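Chitinase (Chromobacterium violaceum, PDB 4TXG) is a family 18 glycoside hydrolase that probably binds chitin and hydrolyses its glycosidic bonds. Local coordinates at residues E580-I585 against G625-S630; V461-R466 against V600-L605; E694-V699 against F734-V739; T701-N706 against L761-P766; A125-Q130 against L386-F391. All coordinates share one frame; numbering follows the deposited sequence.

Interaction 1: residues E580-I585 against G625-S630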
# COMPACT_ATOMS: atom_id res chain seq x y z
N GLU A 580 13.53 -11.72 4.49
CA GLU A 580 13.92 -10.40 4.00
C GLU A 580 15.10 -10.00 4.86
O GLU A 580 14.98 -9.98 6.09
CB GLU A 580 12.76 -9.41 4.11
CG GLU A 580 13.02 -8.03 3.50
CD GLU A 580 12.80 -8.00 1.99
OE1 GLU A 580 13.46 -8.76 1.26
OE2 GLU A 580 11.95 -7.22 1.53
N ASP A 581 16.25 -9.71 4.27
CA ASP A 581 17.39 -9.35 5.11
C ASP A 581 18.27 -8.31 4.42
O ASP A 581 17.82 -7.63 3.50
CB ASP A 581 18.20 -10.60 5.54
CG ASP A 581 18.83 -11.37 4.38
OD1 ASP A 581 19.07 -10.82 3.28
OD2 ASP A 581 19.12 -12.58 4.59
N GLU A 582 19.51 -8.15 4.89
CA GLU A 582 20.29 -7.00 4.45
C GLU A 582 20.58 -7.03 2.95
O GLU A 582 20.69 -5.98 2.31
CB GLU A 582 21.59 -6.91 5.24
CG GLU A 582 21.35 -6.59 6.71
CD GLU A 582 22.41 -7.16 7.63
OE1 GLU A 582 22.21 -8.28 8.18
OE2 GLU A 582 23.44 -6.49 7.83
N GLN A 583 20.69 -8.22 2.37
CA GLN A 583 21.01 -8.29 0.95
C GLN A 583 19.84 -7.82 0.10
O GLN A 583 20.02 -7.06 -0.85
CB GLN A 583 21.42 -9.72 0.54
CG GLN A 583 21.98 -9.79 -0.89
CD GLN A 583 22.53 -11.16 -1.24
OE1 GLN A 583 22.46 -12.09 -0.44
NE2 GLN A 583 23.11 -11.28 -2.44
N SER A 584 18.62 -8.25 0.46
CA SER A 584 17.46 -7.88 -0.34
C SER A 584 17.04 -6.43 -0.07
O SER A 584 16.61 -5.73 -0.99
CB SER A 584 16.28 -8.83 -0.09
OG SER A 584 15.95 -8.95 1.28
N ILE A 585 17.17 -5.99 1.18
CA ILE A 585 16.90 -4.60 1.50
C ILE A 585 17.86 -3.67 0.73
O ILE A 585 17.43 -2.64 0.22
CB ILE A 585 16.99 -4.33 3.04
CG1 ILE A 585 15.84 -5.04 3.77
CG2 ILE A 585 16.95 -2.83 3.34
CD1 ILE A 585 14.45 -4.62 3.30
N GLY A 625 15.68 -5.61 17.13
CA GLY A 625 16.72 -4.63 16.87
C GLY A 625 16.39 -3.74 15.70
O GLY A 625 15.22 -3.60 15.34
N THR A 626 17.41 -3.14 15.11
CA THR A 626 17.18 -2.14 14.07
C THR A 626 18.07 -2.27 12.84
O THR A 626 18.30 -1.29 12.15
CB THR A 626 17.37 -0.70 14.63
OG1 THR A 626 18.72 -0.54 15.07
CG2 THR A 626 16.41 -0.43 15.79
N THR A 627 18.57 -3.47 12.56
CA THR A 627 19.51 -3.65 11.44
C THR A 627 18.94 -3.20 10.09
O THR A 627 19.58 -2.44 9.35
CB THR A 627 19.97 -5.11 11.34
OG1 THR A 627 20.78 -5.41 12.47
CG2 THR A 627 20.80 -5.33 10.07
N LEU A 628 17.73 -3.64 9.75
CA LEU A 628 17.19 -3.33 8.43
C LEU A 628 16.79 -1.85 8.30
O LEU A 628 17.06 -1.20 7.29
CB LEU A 628 15.99 -4.22 8.11
CG LEU A 628 16.29 -5.72 8.11
CD1 LEU A 628 15.06 -6.51 7.68
CD2 LEU A 628 17.50 -6.06 7.22
N THR A 629 16.17 -1.30 9.34
CA THR A 629 15.82 0.12 9.33
C THR A 629 17.09 0.97 9.31
O THR A 629 17.13 2.02 8.66
CB THR A 629 14.94 0.47 10.53
OG1 THR A 629 13.69 -0.22 10.39
CG2 THR A 629 14.67 1.96 10.59
N SER A 630 18.14 0.52 10.00
CA SER A 630 19.40 1.26 10.01
C SER A 630 20.04 1.26 8.62
O SER A 630 20.64 2.26 8.20
CB SER A 630 20.37 0.67 11.03
OG SER A 630 19.90 0.90 12.35
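Leu628 reaches from the first turn of helix 627-636 to the first turn of helix 582-594, so that two helices packed around the glycoside hydrolase family 18 barrel meet at their N-termini. The CG of Leu628 lies anti to its carbonyl carbon (chi1 -59°), which directs the forked end of the side chain at the neighbouring helix start. There the branches divide the work: Leu628 CD2 rests 3.7 Å from Glu582 N, while Leu628 CD1 approaches Glu580 O, buried here with no hydrogen-bonding partner, at 3.8 Å. Ile585, one turn further along, lies across Leu628 at about a right angle, its CG1 4.0 Å from Leu628 CD2. Branched aliphatic residues suit this buried seam, and the Leu628 side chain also packs on Tyr463 of the barrel. Nearer the surface, Thr627 crosses Glu582 at roughly a right angle as well. Its methyl meets the acid while its hydroxyl bonds to Tyr609 O and Asp610; Glu582 OE1 is in turn hydrogen-bonded to Tyr609 OH, so both polar ends find Tyr609. Asp581 and Ser584 form a capping box on the helix start: Gln583 N donates to Asp581 OD1, from above the carboxylate plane, and Asp581 N donates to Ser584 OG at 3.1 Å. Asp581 OD2 also forms salt bridges with Arg557 and Lys526. Across the outer part of the seam, Thr627 CG2 comes within 3.4 Å of Glu582 CD.

Interaction 2: residues V461-R466 against V600-L605. With CS (cesium ion), chain M.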
# COMPACT_ATOMS: atom_id res chain seq x y z
N VAL A 461 7.99 -3.34 2.41
CA VAL A 461 8.78 -4.55 2.56
C VAL A 461 8.42 -5.21 3.89
O VAL A 461 7.99 -4.52 4.83
CB VAL A 461 10.30 -4.27 2.54
CG1 VAL A 461 10.72 -3.65 1.21
CG2 VAL A 461 10.70 -3.37 3.72
N PRO A 462 8.56 -6.55 3.97
CA PRO A 462 8.21 -7.26 5.20
C PRO A 462 9.39 -7.45 6.14
O PRO A 462 10.50 -7.72 5.68
CB PRO A 462 7.73 -8.61 4.68
CG PRO A 462 8.64 -8.85 3.50
CD PRO A 462 8.85 -7.49 2.87
N TYR A 463 9.16 -7.31 7.44
CA TYR A 463 10.17 -7.68 8.43
C TYR A 463 9.77 -9.00 9.09
O TYR A 463 10.07 -9.26 10.26
CB TYR A 463 10.34 -6.58 9.49
CG TYR A 463 11.11 -5.34 9.07
CD1 TYR A 463 11.59 -5.18 7.76
CD2 TYR A 463 11.38 -4.33 9.99
CE1 TYR A 463 12.30 -4.03 7.40
CE2 TYR A 463 12.10 -3.19 9.65
CZ TYR A 463 12.54 -3.04 8.36
OH TYR A 463 13.24 -1.90 8.03
N TYR A 464 9.09 -9.84 8.33
CA TYR A 464 8.58 -11.11 8.85
C TYR A 464 8.63 -12.13 7.72
O TYR A 464 8.83 -11.77 6.56
CB TYR A 464 7.14 -10.97 9.36
CG TYR A 464 6.19 -10.59 8.24
CD1 TYR A 464 5.98 -9.25 7.92
CD2 TYR A 464 5.55 -11.56 7.47
CE1 TYR A 464 5.15 -8.89 6.89
CE2 TYR A 464 4.71 -11.20 6.43
CZ TYR A 464 4.52 -9.86 6.14
OH TYR A 464 3.69 -9.49 5.11
N THR A 465 8.45 -13.39 8.06
CA THR A 465 8.45 -14.47 7.08
C THR A 465 7.05 -15.02 6.82
O THR A 465 6.13 -14.82 7.62
CB THR A 465 9.31 -15.66 7.57
OG1 THR A 465 8.67 -16.27 8.69
CG2 THR A 465 10.70 -15.19 7.98
N ARG A 466 6.92 -15.72 5.69
CA ARG A 466 5.83 -16.67 5.47
C ARG A 466 6.51 -17.97 5.07
O ARG A 466 7.63 -17.95 4.56
CB ARG A 466 4.86 -16.21 4.38
CG ARG A 466 4.16 -14.88 4.62
CD ARG A 466 3.23 -14.89 5.82
NE ARG A 466 2.27 -13.79 5.71
CZ ARG A 466 1.46 -13.42 6.68
NH1 ARG A 466 1.49 -14.05 7.85
NH2 ARG A 466 0.62 -12.41 6.49
N VAL A 600 10.05 4.01 1.50
CA VAL A 600 9.87 2.62 1.86
C VAL A 600 9.01 2.54 3.12
O VAL A 600 9.18 3.33 4.05
CB VAL A 600 11.23 1.91 2.10
CG1 VAL A 600 11.02 0.50 2.60
CG2 VAL A 600 12.09 1.91 0.83
N MET A 601 8.08 1.59 3.13
CA MET A 601 7.25 1.31 4.29
C MET A 601 7.59 -0.11 4.73
O MET A 601 7.99 -0.92 3.91
CB MET A 601 5.76 1.48 3.92
CG MET A 601 4.76 0.96 4.95
SD MET A 601 4.47 -0.81 4.71
CE MET A 601 3.34 -0.78 3.31
N PHE A 602 7.49 -0.42 6.02
CA PHE A 602 7.68 -1.81 6.42
C PHE A 602 6.70 -2.23 7.52
O PHE A 602 6.31 -1.43 8.37
CB PHE A 602 9.14 -2.06 6.86
CG PHE A 602 9.66 -1.07 7.86
CD1 PHE A 602 9.50 -1.30 9.22
CD2 PHE A 602 10.31 0.08 7.45
CE1 PHE A 602 9.98 -0.39 10.15
CE2 PHE A 602 10.80 0.99 8.39
CZ PHE A 602 10.62 0.75 9.73
N TRP A 603 6.28 -3.49 7.43
CA TRP A 603 5.50 -4.15 8.46
C TRP A 603 6.38 -5.26 9.02
O TRP A 603 6.79 -6.12 8.24
CB TRP A 603 4.22 -4.75 7.87
CG TRP A 603 3.40 -5.44 8.90
CD1 TRP A 603 3.62 -6.68 9.44
CD2 TRP A 603 2.25 -4.92 9.56
NE1 TRP A 603 2.67 -6.96 10.39
CE2 TRP A 603 1.81 -5.90 10.47
CE3 TRP A 603 1.53 -3.71 9.45
CZ2 TRP A 603 0.69 -5.71 11.28
CZ3 TRP A 603 0.42 -3.54 10.25
CH2 TRP A 603 0.01 -4.53 11.16
N GLU A 604 6.70 -5.29 10.32
CA GLU A 604 6.38 -4.28 11.33
C GLU A 604 7.66 -4.01 12.11
O GLU A 604 8.62 -4.77 12.02
CB GLU A 604 5.29 -4.78 12.28
CG GLU A 604 5.67 -6.13 12.91
CD GLU A 604 4.72 -6.60 14.00
OE1 GLU A 604 3.97 -7.58 13.75
OE2 GLU A 604 4.74 -6.01 15.10
N LEU A 605 7.67 -2.93 12.89
CA LEU A 605 8.88 -2.52 13.61
C LEU A 605 9.45 -3.65 14.49
O LEU A 605 10.67 -3.85 14.53
CB LEU A 605 8.58 -1.29 14.46
CG LEU A 605 8.54 0.01 13.65
CD1 LEU A 605 7.71 1.08 14.35
CD2 LEU A 605 9.97 0.51 13.43
CS CS M . 1.47 -7.95 6.56
O HOH W 1 0.09 -4.96 6.30
O HOH W 2 -0.18 -9.39 8.60
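Tyr463 lays its ring over Phe602 where parallel strands 457-462 and 599-603 end in the TIM barrel. From Tyr463 CB, 3.6 Å from Glu604 O, the ring runs out with CG anti to the carbonyl carbon (chi1 -76°). CD2 passes Glu604 O and Tyr463 CE2 comes to 3.2 Å from Phe602 CD1, while CE1 lies nearer Phe602 CB. At the tip, OH stands over the centre of the Phe602 ring and is hydrogen-bonded to Thr629. The Tyr463 ring and the Phe602 ring make an offset stack, with planes 13° apart and ring centroids separated by 4.4 Å, in which the tyrosine combines an aromatic face with a polar tip. Between the strands, Val461 N donates to Met601 O, and Tyr463 N makes a nearly straight bond to Trp603 O (2.8 Å, 173°). That same carbonyl lies at the edge of the Tyr464 ring. Tyr464 OH binds a cesium ion at 3.1 Å, together with two waters and Asp398, and the ion sits over one face of the Trp603 indole, offset toward its rim. A cis peptide joins Trp603 to Glu604. Strand 155-161 flanks strand 599-603 on its other edge, while helices 582-594 and 627-636 cover Val461, Val600 and the Tyr463-Phe602 pair.

Interaction 3: residues E694-V699 against F734-V739. With CS (cesium ion), chain G.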
# COMPACT_ATOMS: atom_id res chain seq x y z
N GLU A 694 -5.79 15.71 -31.92
CA GLU A 694 -5.11 14.55 -31.33
C GLU A 694 -5.07 14.61 -29.81
O GLU A 694 -4.65 15.61 -29.22
CB GLU A 694 -3.68 14.43 -31.86
CG GLU A 694 -2.94 13.22 -31.31
CD GLU A 694 -1.55 13.07 -31.88
OE1 GLU A 694 -1.05 14.05 -32.48
OE2 GLU A 694 -0.95 11.98 -31.72
N PHE A 695 -5.50 13.53 -29.17
CA PHE A 695 -5.41 13.43 -27.73
C PHE A 695 -4.31 12.44 -27.39
O PHE A 695 -4.27 11.35 -27.97
CB PHE A 695 -6.74 12.97 -27.12
CG PHE A 695 -7.93 13.77 -27.60
CD1 PHE A 695 -8.10 15.09 -27.21
CD2 PHE A 695 -8.89 13.19 -28.41
CE1 PHE A 695 -9.19 15.84 -27.64
CE2 PHE A 695 -10.00 13.93 -28.85
CZ PHE A 695 -10.14 15.26 -28.45
N GLN A 696 -3.41 12.81 -26.49
CA GLN A 696 -2.40 11.87 -26.00
C GLN A 696 -2.45 11.80 -24.48
O GLN A 696 -2.86 12.75 -23.82
CB GLN A 696 -1.00 12.26 -26.44
CG GLN A 696 -0.75 12.15 -27.93
CD GLN A 696 0.72 12.33 -28.29
OE1 GLN A 696 1.57 12.48 -27.41
NE2 GLN A 696 1.02 12.30 -29.58
N PHE A 697 -2.02 10.67 -23.92
CA PHE A 697 -1.89 10.56 -22.48
C PHE A 697 -0.96 9.39 -22.14
O PHE A 697 -0.72 8.52 -22.98
CB PHE A 697 -3.25 10.38 -21.80
CG PHE A 697 -4.15 9.36 -22.45
CD1 PHE A 697 -4.10 8.02 -22.08
CD2 PHE A 697 -5.07 9.75 -23.42
CE1 PHE A 697 -4.93 7.08 -22.67
CE2 PHE A 697 -5.90 8.81 -24.01
CZ PHE A 697 -5.83 7.48 -23.64
N ASP A 698 -0.44 9.41 -20.92
CA ASP A 698 0.45 8.36 -20.44
C ASP A 698 -0.33 7.24 -19.77
O ASP A 698 -1.13 7.48 -18.87
CB ASP A 698 1.47 8.92 -19.45
CG ASP A 698 2.55 9.74 -20.11
OD1 ASP A 698 2.83 9.53 -21.31
OD2 ASP A 698 3.14 10.60 -19.41
N VAL A 699 -0.10 6.01 -20.23
CA VAL A 699 -0.62 4.82 -19.58
C VAL A 699 0.54 4.13 -18.87
O VAL A 699 1.60 3.95 -19.48
CB VAL A 699 -1.28 3.88 -20.62
CG1 VAL A 699 -1.80 2.60 -19.96
CG2 VAL A 699 -2.40 4.63 -21.33
N PHE A 734 6.01 4.93 -18.63
CA PHE A 734 4.78 5.10 -19.39
C PHE A 734 4.87 4.67 -20.83
O PHE A 734 5.90 4.80 -21.48
CB PHE A 734 4.34 6.57 -19.37
CG PHE A 734 4.15 7.11 -17.99
CD1 PHE A 734 3.11 6.64 -17.19
CD2 PHE A 734 5.00 8.08 -17.48
CE1 PHE A 734 2.92 7.15 -15.92
CE2 PHE A 734 4.82 8.58 -16.19
CZ PHE A 734 3.78 8.12 -15.41
N ASN A 735 3.74 4.16 -21.31
CA ASN A 735 3.50 4.03 -22.73
C ASN A 735 2.58 5.17 -23.15
O ASN A 735 1.43 5.22 -22.71
CB ASN A 735 2.87 2.68 -23.05
CG ASN A 735 3.77 1.52 -22.68
OD1 ASN A 735 4.95 1.53 -23.00
ND2 ASN A 735 3.21 0.53 -21.99
N ARG A 736 3.07 6.09 -23.96
CA ARG A 736 2.21 7.20 -24.35
C ARG A 736 1.30 6.79 -25.49
O ARG A 736 1.74 6.21 -26.48
CB ARG A 736 3.03 8.44 -24.74
CG ARG A 736 2.14 9.68 -24.85
CD ARG A 736 2.92 10.98 -24.67
NE ARG A 736 2.00 12.12 -24.64
CZ ARG A 736 1.37 12.53 -23.55
NH1 ARG A 736 1.55 11.92 -22.38
NH2 ARG A 736 0.54 13.57 -23.62
N VAL A 737 0.02 7.09 -25.33
CA VAL A 737 -1.04 6.66 -26.24
C VAL A 737 -1.55 7.86 -27.02
O VAL A 737 -1.56 8.97 -26.50
CB VAL A 737 -2.18 6.00 -25.45
CG1 VAL A 737 -3.47 5.92 -26.26
CG2 VAL A 737 -1.74 4.63 -24.96
N SER A 738 -1.94 7.65 -28.28
CA SER A 738 -2.56 8.69 -29.09
C SER A 738 -3.89 8.19 -29.64
O SER A 738 -4.00 7.07 -30.13
CB SER A 738 -1.65 9.11 -30.23
OG SER A 738 -2.35 9.86 -31.21
N VAL A 739 -4.90 9.04 -29.57
CA VAL A 739 -6.12 8.79 -30.31
C VAL A 739 -6.58 10.12 -30.91
O VAL A 739 -6.49 11.16 -30.26
CB VAL A 739 -7.23 8.16 -29.44
CG1 VAL A 739 -7.61 9.09 -28.29
CG2 VAL A 739 -8.45 7.78 -30.30
CS CS G . 7.43 6.91 -23.07
O HOH W 3 2.04 15.25 -26.19
O HOH W 4 5.57 9.36 -22.03
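Strands 694-699 and 734-739 run antiparallel, their axes 4.5 Å apart at closest approach, in the mixed sheet of the C-terminal beta domain. Phe695 with Val739, Phe697 with Val737 and Val699 with Asn735 are hydrogen-bonded pairs, whereas Gln696-Ser738 and Asp698-Arg736 are non-hydrogen-bonded ones. The buried face is mostly apolar, with Val737 between its neighbours: CG1 meets Phe697 CZ at 3.9 Å and CG2 meets Val699 CG2 at 3.7 Å. On the face of Gln696, the extended Arg736 chain, with CG anti to the backbone N (chi1 -168°), crosses the glutamine at about a right angle. Arg736 NE donates to Gln696 OE1 at 2.8 Å, in the carbonyl plane and on a lone pair. The guanidinium then lies over the backbone between Gln696 and Phe697, and Arg736 NH1 makes a salt bridge to Asp698 OD1 at 2.9 Å, the hydrogen bond within it being weak. Asp698 CB packs over the Phe734 ring, whose plane is only 7° from that of the carboxylate. Phe734 O binds a cesium ion, which a water links to Asp698 OD1. At the other end, Glu694 OE2 accepts from Ser738 OG at 2.6 Å on its anti side and from Gln696 NE2 above its plane. The glutamine amide bridges carboxylate and guanidinium, which fixes the way it is turned. The Asp698-Arg736 pair is tied to strand 767-773 as well, through His768 and Thr770; mutual neutralisation of acid and base probably eases their partial burial.

Interaction 4: residues T701-N706 against L761-P766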
# COMPACT_ATOMS: atom_id res chain seq x y z
N THR A 701 3.16 1.45 -17.45
CA THR A 701 3.66 0.23 -18.06
C THR A 701 3.25 -1.04 -17.32
O THR A 701 3.71 -2.13 -17.64
CB THR A 701 5.19 0.26 -18.15
OG1 THR A 701 5.72 0.63 -16.86
CG2 THR A 701 5.66 1.28 -19.21
N SER A 702 2.41 -0.89 -16.30
CA SER A 702 1.78 -2.05 -15.66
C SER A 702 0.93 -2.82 -16.68
O SER A 702 0.78 -4.04 -16.57
CB SER A 702 0.92 -1.61 -14.46
OG SER A 702 -0.04 -0.61 -14.85
N ALA A 703 0.40 -2.11 -17.68
CA ALA A 703 -0.32 -2.77 -18.77
C ALA A 703 0.59 -2.89 -19.97
O ALA A 703 1.37 -1.98 -20.25
CB ALA A 703 -1.59 -1.99 -19.15
N PRO A 704 0.50 -4.02 -20.68
CA PRO A 704 1.29 -4.22 -21.90
C PRO A 704 1.00 -3.12 -22.92
O PRO A 704 -0.08 -2.55 -22.92
CB PRO A 704 0.81 -5.57 -22.42
CG PRO A 704 0.21 -6.25 -21.25
CD PRO A 704 -0.32 -5.19 -20.35
N ALA A 705 1.97 -2.83 -23.78
CA ALA A 705 1.84 -1.69 -24.68
C ALA A 705 1.03 -2.03 -25.92
O ALA A 705 1.37 -1.61 -27.03
CB ALA A 705 3.23 -1.18 -25.07
N ASN A 706 -0.05 -2.78 -25.74
CA ASN A 706 -0.92 -3.14 -26.86
C ASN A 706 -2.34 -2.61 -26.67
O ASN A 706 -3.29 -3.11 -27.29
CB ASN A 706 -0.94 -4.65 -27.06
CG ASN A 706 -1.36 -5.41 -25.80
OD1 ASN A 706 -1.76 -4.81 -24.81
ND2 ASN A 706 -1.26 -6.73 -25.85
N LEU A 761 -3.78 -5.58 -18.34
CA LEU A 761 -3.52 -5.59 -16.90
C LEU A 761 -3.95 -4.25 -16.31
O LEU A 761 -4.03 -3.25 -17.04
CB LEU A 761 -2.04 -5.87 -16.60
CG LEU A 761 -1.59 -7.33 -16.76
CD1 LEU A 761 -0.06 -7.45 -16.73
CD2 LEU A 761 -2.21 -8.21 -15.68
N PRO A 762 -4.22 -4.22 -15.00
CA PRO A 762 -4.75 -2.98 -14.41
C PRO A 762 -3.84 -1.76 -14.55
O PRO A 762 -2.61 -1.89 -14.58
CB PRO A 762 -4.93 -3.35 -12.93
CG PRO A 762 -5.24 -4.84 -12.98
CD PRO A 762 -4.29 -5.35 -14.05
N ILE A 763 -4.47 -0.59 -14.64
CA ILE A 763 -3.78 0.70 -14.62
C ILE A 763 -4.50 1.65 -13.67
O ILE A 763 -5.69 1.47 -13.37
CB ILE A 763 -3.73 1.36 -16.02
CG1 ILE A 763 -5.14 1.79 -16.45
CG2 ILE A 763 -3.08 0.43 -17.06
CD1 ILE A 763 -5.20 2.53 -17.78
N SER A 764 -3.76 2.64 -13.18
CA SER A 764 -4.37 3.80 -12.53
C SER A 764 -4.20 4.98 -13.48
O SER A 764 -3.54 4.86 -14.53
CB SER A 764 -3.74 4.09 -11.16
OG SER A 764 -2.36 4.42 -11.27
N GLY A 765 -4.80 6.11 -13.14
CA GLY A 765 -4.80 7.24 -14.04
C GLY A 765 -5.84 7.06 -15.13
O GLY A 765 -7.00 6.77 -14.83
N PRO A 766 -5.46 7.25 -16.40
CA PRO A 766 -4.17 7.72 -16.93
C PRO A 766 -3.82 9.14 -16.48
O PRO A 766 -4.54 9.74 -15.66
CB PRO A 766 -4.36 7.66 -18.45
CG PRO A 766 -5.48 6.69 -18.67
CD PRO A 766 -6.39 6.89 -17.48
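The Ser702 hydroxyl, held between its backbone N and carbonyl carbon (chi1 55°), faces Pro762 O, and the CG2 branch of Ile763, anti to the carbonyl carbon, is brought up beside Ala703. These torsions join two loops of the C-terminal beta domain, one following strand 694-700 and the other leading into strand 767-773; neither segment has regular secondary structure. Ser702 OG donates to Pro762 O at 2.9 Å, in the carbonyl plane. A small hydroxyl suits this spot because it reaches a main-chain acceptor without pushing the loops apart, and it makes the single hydrogen bond between them. Leu761 meets the Ser702 carbonyl instead: its CB is 3.4 Å and its CD1 3.5 Å from Ser702 O, which is satisfied elsewhere by Trp443 NE1. The same leucine packs on Trp443 of helix 441-448, with Tyr433, Ile436 and Tyr438 nearby, so it joins the loops to the glycoside hydrolase family 18 domain. Pro704 crosses Leu761 at about a right angle, its CD 4.2 Å from Leu761 CB; the rigid ring offers a hydrocarbon surface and no N-H to be buried. Leu761 N and Leu761 O, by contrast, are buried here without a hydrogen-bonding partner. Ala703, with nothing beyond CB, lets the loops come close: its CB lies 3.5 Å from both Leu761 O and Ile763 CG2.

Interaction 5: residues A125-Q130 against L386-F391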
# COMPACT_ATOMS: atom_id res chain seq x y z
N ALA A 125 -0.10 17.00 -8.35
CA ALA A 125 -1.32 16.25 -8.68
C ALA A 125 -2.27 15.99 -7.50
O ALA A 125 -3.30 15.34 -7.66
CB ALA A 125 -0.96 14.92 -9.36
N LEU A 126 -1.94 16.50 -6.32
CA LEU A 126 -2.85 16.31 -5.18
C LEU A 126 -4.10 17.18 -5.33
O LEU A 126 -4.02 18.36 -5.67
CB LEU A 126 -2.15 16.63 -3.85
CG LEU A 126 -2.95 16.41 -2.55
CD1 LEU A 126 -3.22 14.93 -2.29
CD2 LEU A 126 -2.21 17.02 -1.37
N ALA A 127 -5.26 16.58 -5.08
CA ALA A 127 -6.51 17.32 -5.18
C ALA A 127 -6.72 18.19 -3.95
O ALA A 127 -6.89 17.68 -2.85
CB ALA A 127 -7.68 16.36 -5.34
N GLN A 128 -6.70 19.51 -4.13
CA GLN A 128 -6.96 20.39 -2.99
C GLN A 128 -8.43 20.77 -2.91
O GLN A 128 -9.10 20.92 -3.92
CB GLN A 128 -6.11 21.66 -3.06
CG GLN A 128 -6.29 22.55 -1.82
CD GLN A 128 -5.86 23.98 -2.03
OE1 GLN A 128 -4.92 24.26 -2.78
NE2 GLN A 128 -6.56 24.91 -1.37
N THR A 129 -8.91 20.91 -1.68
CA THR A 129 -10.24 21.42 -1.42
C THR A 129 -10.33 22.89 -1.84
O THR A 129 -9.72 23.76 -1.21
CB THR A 129 -10.61 21.26 0.06
OG1 THR A 129 -10.55 19.87 0.42
CG2 THR A 129 -12.01 21.80 0.33
N GLN A 130 -11.09 23.16 -2.90
CA GLN A 130 -11.13 24.49 -3.52
C GLN A 130 -11.39 25.64 -2.55
O GLN A 130 -12.36 25.65 -1.79
CB GLN A 130 -12.19 24.52 -4.62
CG GLN A 130 -12.34 25.89 -5.29
CD GLN A 130 -13.51 25.97 -6.26
OE1 GLN A 130 -13.38 25.63 -7.44
NE2 GLN A 130 -14.66 26.42 -5.77
N LEU A 386 -6.79 7.99 -5.81
CA LEU A 386 -5.40 8.37 -5.57
C LEU A 386 -5.18 9.88 -5.45
O LEU A 386 -4.30 10.33 -4.71
CB LEU A 386 -4.50 7.83 -6.69
CG LEU A 386 -4.33 6.30 -6.72
CD1 LEU A 386 -3.47 5.90 -7.92
CD2 LEU A 386 -3.69 5.81 -5.44
N LYS A 387 -6.00 10.67 -6.15
CA LYS A 387 -5.81 12.12 -6.15
C LYS A 387 -6.02 12.75 -4.77
O LYS A 387 -5.58 13.87 -4.53
CB LYS A 387 -6.75 12.78 -7.16
CG LYS A 387 -8.22 12.63 -6.82
CD LYS A 387 -9.15 13.10 -7.94
CE LYS A 387 -9.07 14.60 -8.17
NZ LYS A 387 -10.18 15.09 -9.05
N TYR A 388 -6.68 12.04 -3.86
CA TYR A 388 -6.95 12.59 -2.52
C TYR A 388 -5.86 12.28 -1.50
O TYR A 388 -5.88 12.82 -0.40
CB TYR A 388 -8.30 12.07 -2.01
CG TYR A 388 -9.42 12.41 -2.96
CD1 TYR A 388 -9.77 13.73 -3.19
CD2 TYR A 388 -10.11 11.41 -3.65
CE1 TYR A 388 -10.79 14.06 -4.07
CE2 TYR A 388 -11.13 11.74 -4.54
CZ TYR A 388 -11.46 13.07 -4.74
OH TYR A 388 -12.47 13.41 -5.62
N LEU A 389 -4.91 11.42 -1.87
CA LEU A 389 -3.97 10.88 -0.91
C LEU A 389 -2.62 11.60 -0.93
O LEU A 389 -1.99 11.74 -1.99
CB LEU A 389 -3.74 9.39 -1.16
CG LEU A 389 -5.02 8.56 -1.09
CD1 LEU A 389 -4.77 7.13 -1.55
CD2 LEU A 389 -5.57 8.59 0.33
N ASP A 390 -2.17 12.05 0.23
CA ASP A 390 -0.84 12.63 0.30
C ASP A 390 0.21 11.66 -0.21
O ASP A 390 1.12 12.04 -0.94
CB ASP A 390 -0.52 13.04 1.73
CG ASP A 390 -1.29 14.27 2.14
OD1 ASP A 390 -0.77 15.39 1.92
OD2 ASP A 390 -2.42 14.12 2.64
N PHE A 391 0.07 10.39 0.17
CA PHE A 391 0.87 9.33 -0.46
C PHE A 391 0.25 7.98 -0.18
O PHE A 391 -0.64 7.85 0.66
CB PHE A 391 2.35 9.38 -0.01
CG PHE A 391 2.57 9.29 1.48
CD1 PHE A 391 2.57 8.07 2.14
CD2 PHE A 391 2.87 10.44 2.22
CE1 PHE A 391 2.82 7.98 3.50
CE2 PHE A 391 3.11 10.36 3.59
CZ PHE A 391 3.09 9.13 4.23
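Residues 125-130, an irregular segment ahead of the first barrel strand, 155-161, run past the 3-10 turn 386-388 and are joined to it by one backbone bond, Ala127 N to Lys387 O, at 2.8 Å and nearly straight (169°). The turn leads into strand 391-395 of the TIM barrel, so the contact fastens the segment preceding the barrel to the lead-in of one of its strands. Leu126 places CG opposite its own N (chi1 -177°), and its branches then part. Leu126 CD1 fits among main-chain carbonyls, 3.4 Å from both Lys387 O and Leu389 O, while Leu126 CD2 lies 3.9 Å from Asp390 OD1. A leucine suits this buried spot because its fork covers the turn's backbone; the carboxylate of Asp390 is occupied by Tyr140, Tyr363 and a salt bridge to Arg350. Ala127 occupies the more open side. Its methyl is small enough to sit beside both Lys387 and the Tyr388 ring, approaching the latter obliquely at CD1. Lys387 sets CG over the centre of the Tyr388 ring, and a bend at chi3 (-67°) brings CE to Ala127. The methyl thus lies against both the Lys387 carbonyl and its aliphatic chain, with Lys387 CE 3.6 Å from Ala127 CB.

In the fold
Along the chain interaction 5 closes first; interactions 1 and 2 follow with alternating segments, then interactions 3 and 4, which alternate likewise. Interactions 1 and 2, with centres 10 Å apart, touch where helices 582-594 and 627-636 meet barrel strands 457-462 and 599-603, partly through Thr629 and Tyr463. Interactions 3 and 4, with centres 11 Å apart, share the C-terminal beta domain, where Pro766 packs on Phe697. Interaction 5 lies across the chain's centre from interaction 1, with centres about 32 Å apart. Ser764 touches Leu386, linking interaction 4 to interaction 5; with the contacts of interaction 4 on helix 441-448, this is consistent with the beta domain packing against the barrel domain.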